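Local structure of cyclopropane mycolic acid synthase 1 (Mycobacterium tuberculosis, 1KPH) at residues Gly137-Phe142 / Arg204-Pro209. The protein catalyses the transfer of a methylene group from S-adenosyl-L-methionine to a double bond of an alpha mycolic acid, forming the distal cyclopropane ring. Numbering follows the deposited sequence.
With SAH (S-adenosyl-L-homocysteine), chain F; 10A (didecyl-dimethyl-ammonium), chain G.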
# COMPACT_ATOMS: atom_id res chain seq x y z
N GLY A 137 1.82 -0.14 0.96
CA GLY A 137 0.81 0.84 1.29
C GLY A 137 -0.15 0.49 2.40
O GLY A 137 -1.28 0.98 2.41
N ALA A 138 0.27 -0.35 3.34
CA ALA A 138 -0.60 -0.71 4.46
C ALA A 138 -0.06 -0.07 5.74
O ALA A 138 -0.81 0.29 6.64
CB ALA A 138 -0.64 -2.23 4.62
N PHE A 139 1.26 0.09 5.78
CA PHE A 139 1.95 0.68 6.92
C PHE A 139 1.29 1.99 7.36
O PHE A 139 1.07 2.22 8.54
CB PHE A 139 3.41 0.94 6.54
CG PHE A 139 4.34 1.03 7.72
CD1 PHE A 139 4.55 -0.08 8.54
CD2 PHE A 139 5.02 2.21 8.00
CE1 PHE A 139 5.43 -0.01 9.63
CE2 PHE A 139 5.90 2.29 9.08
CZ PHE A 139 6.11 1.17 9.90
N GLU A 140 0.98 2.85 6.39
CA GLU A 140 0.36 4.14 6.67
C GLU A 140 -0.93 4.06 7.49
O GLU A 140 -1.43 5.07 7.98
CB GLU A 140 0.08 4.87 5.35
CG GLU A 140 1.33 5.05 4.47
CD GLU A 140 1.56 3.89 3.52
OE1 GLU A 140 1.33 2.72 3.91
OE2 GLU A 140 2.00 4.14 2.37
N HIS A 141 -1.45 2.85 7.66
CA HIS A 141 -2.68 2.64 8.43
C HIS A 141 -2.41 2.08 9.83
O HIS A 141 -3.31 2.06 10.67
CB HIS A 141 -3.60 1.66 7.69
CG HIS A 141 -4.31 2.26 6.52
ND1 HIS A 141 -5.30 3.21 6.65
CD2 HIS A 141 -4.17 2.03 5.19
CE1 HIS A 141 -5.75 3.54 5.45
NE2 HIS A 141 -5.08 2.84 4.55
N PHE A 142 -1.18 1.63 10.06
CA PHE A 142 -0.82 1.04 11.35
C PHE A 142 -0.78 2.03 12.51
O PHE A 142 -1.23 1.72 13.61
CB PHE A 142 0.55 0.34 11.24
CG PHE A 142 0.60 -0.79 10.24
CD1 PHE A 142 -0.54 -1.18 9.53
CD2 PHE A 142 1.79 -1.47 10.01
CE1 PHE A 142 -0.48 -2.24 8.62
CE2 PHE A 142 1.86 -2.52 9.09
CZ PHE A 142 0.71 -2.90 8.40
N ARG A 204 -1.55 7.86 9.27
CA ARG A 204 -0.39 8.52 9.86
C ARG A 204 0.85 8.17 9.03
O ARG A 204 1.10 7.00 8.75
CB ARG A 204 -0.21 8.03 11.29
CG ARG A 204 0.92 8.70 12.06
CD ARG A 204 0.53 10.07 12.59
NE ARG A 204 1.50 10.53 13.59
CZ ARG A 204 1.43 11.68 14.24
NH1 ARG A 204 0.43 12.52 14.01
NH2 ARG A 204 2.36 12.00 15.13
N LEU A 205 1.62 9.18 8.63
CA LEU A 205 2.81 8.93 7.84
C LEU A 205 4.07 8.81 8.67
O LEU A 205 4.33 9.62 9.57
CB LEU A 205 3.04 10.04 6.81
CG LEU A 205 2.12 10.13 5.60
CD1 LEU A 205 2.68 11.18 4.66
CD2 LEU A 205 2.01 8.79 4.90
N PRO A 206 4.88 7.79 8.38
CA PRO A 206 6.13 7.58 9.11
C PRO A 206 7.25 8.32 8.37
O PRO A 206 7.19 8.49 7.16
CB PRO A 206 6.31 6.07 9.01
CG PRO A 206 5.85 5.81 7.61
CD PRO A 206 4.59 6.65 7.50
N SER A 207 8.25 8.76 9.12
CA SER A 207 9.39 9.43 8.51
C SER A 207 10.32 8.28 8.18
O SER A 207 10.16 7.18 8.71
CB SER A 207 10.07 10.36 9.51
OG SER A 207 10.76 9.61 10.48
N ILE A 208 11.30 8.51 7.31
CA ILE A 208 12.24 7.45 6.95
C ILE A 208 13.02 7.00 8.19
O ILE A 208 13.15 5.80 8.45
CB ILE A 208 13.21 7.93 5.84
CG1 ILE A 208 12.44 8.09 4.52
CG2 ILE A 208 14.37 6.94 5.69
CD1 ILE A 208 13.27 8.61 3.35
N PRO A 209 13.55 7.95 8.98
CA PRO A 209 14.29 7.54 10.17
C PRO A 209 13.44 6.69 11.11
O PRO A 209 13.95 5.81 11.80
CB PRO A 209 14.70 8.87 10.80
CG PRO A 209 14.89 9.75 9.60
CD PRO A 209 13.67 9.40 8.76
N SAH F . -1.25 -3.63 -0.94
CA SAH F . -2.39 -3.36 -1.82
CB SAH F . -3.46 -2.50 -1.11
CG SAH F . -3.01 -1.21 -0.38
C SAH F . -1.94 -2.66 -3.11
OXT SAH F . -2.77 -2.54 -4.03
C5' SAH F . -4.08 -0.63 2.15
C4' SAH F . -4.36 -2.08 2.51
O4' SAH F . -3.76 -2.48 3.77
C3' SAH F . -5.85 -2.39 2.62
O3' SAH F . -6.12 -3.65 1.94
C2' SAH F . -6.08 -2.48 4.11
O2' SAH F . -7.22 -3.28 4.43
C1' SAH F . -4.80 -3.05 4.60
N9 SAH F . -4.54 -2.80 6.02
C8 SAH F . -4.57 -1.64 6.74
N7 SAH F . -4.29 -1.73 8.00
C5 SAH F . -4.05 -3.09 8.15
C6 SAH F . -3.66 -3.99 9.35
N6 SAH F . -3.47 -3.51 10.59
N1 SAH F . -3.52 -5.33 9.09
C2 SAH F . -3.71 -5.80 7.83
N3 SAH F . -4.05 -5.12 6.71
C4 SAH F . -4.21 -3.76 6.95
C1 10A G . -0.24 12.98 7.41
C2 10A G . -1.35 11.92 7.48
C3 10A G . -1.15 10.87 6.38
C4 10A G . -2.20 9.75 6.32
C5 10A G . -1.81 8.83 5.15
C6 10A G . -2.78 7.67 4.87
C7 10A G . -2.18 6.95 3.65
C8 10A G . -3.06 5.84 3.06
C9 10A G . -2.34 5.28 1.82
C10 10A G . -3.25 4.32 1.06
N1 10A G . -2.91 3.78 -0.34
C11 10A G . -4.10 2.95 -0.77
C12 10A G . -1.73 2.84 -0.29
C13 10A G . -2.57 4.81 -1.42
C14 10A G . -3.54 5.98 -1.80
C15 10A G . -2.94 7.14 -2.63
C16 10A G . -1.79 7.98 -2.02
C17 10A G . -2.22 8.80 -0.78
C18 10A G . -1.09 9.66 -0.21
C19 10A G . -1.59 10.46 1.00
C20 10A G . -0.45 11.35 1.53
C21 10A G . -0.90 12.20 2.72
C22 10A G . 0.27 13.07 3.17
O HOH W 1 1.15 4.82 10.05
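The active-site loop after strand 132-136, which lines both the cofactor pocket and the site of the bound didecyl-dimethyl-ammonium (10A), meets the chain leading into helix 208-217 through Glu140 and Arg204. Arg204 N donates to Glu140 O at 3.1 Å, nearly straight at 161° and in the carbonyl plane. Beside this bond a water lies between Phe139 O and Arg204 O, a doubtful bridge because its Arg204 side is too short. The side chains add two apolar touches. Phe139, its CG anti to the backbone N (chi1 -157°), presents a ring edge to Pro206, CD2 lying 3.7 Å from CG of the proline, while Tyr147 stacks on the same ring. The Glu140 side chain brings its aliphatic part: CG rests 3.8 Å from Leu205 CD2, and the bend at chi2 (89°) carries the carboxylate away, where OE2 accepts from Ile169 N next to a bound carbonate. One decyl chain runs along this seam, 10A C7 3.5 Å from Glu140 CB and 10A C3 3.4 Å from Leu205 CG, probably marking where the substrate's acyl chain lies. On the cofactor side, Ala138 CB reaches SAH O4' at 3.2 Å and Phe142 turns its ring edge to the adenine, the loop after the fourth parallel strand lining the cofactor pocket as in Rossmann-like S-adenosylmethionine-dependent methyltransferases.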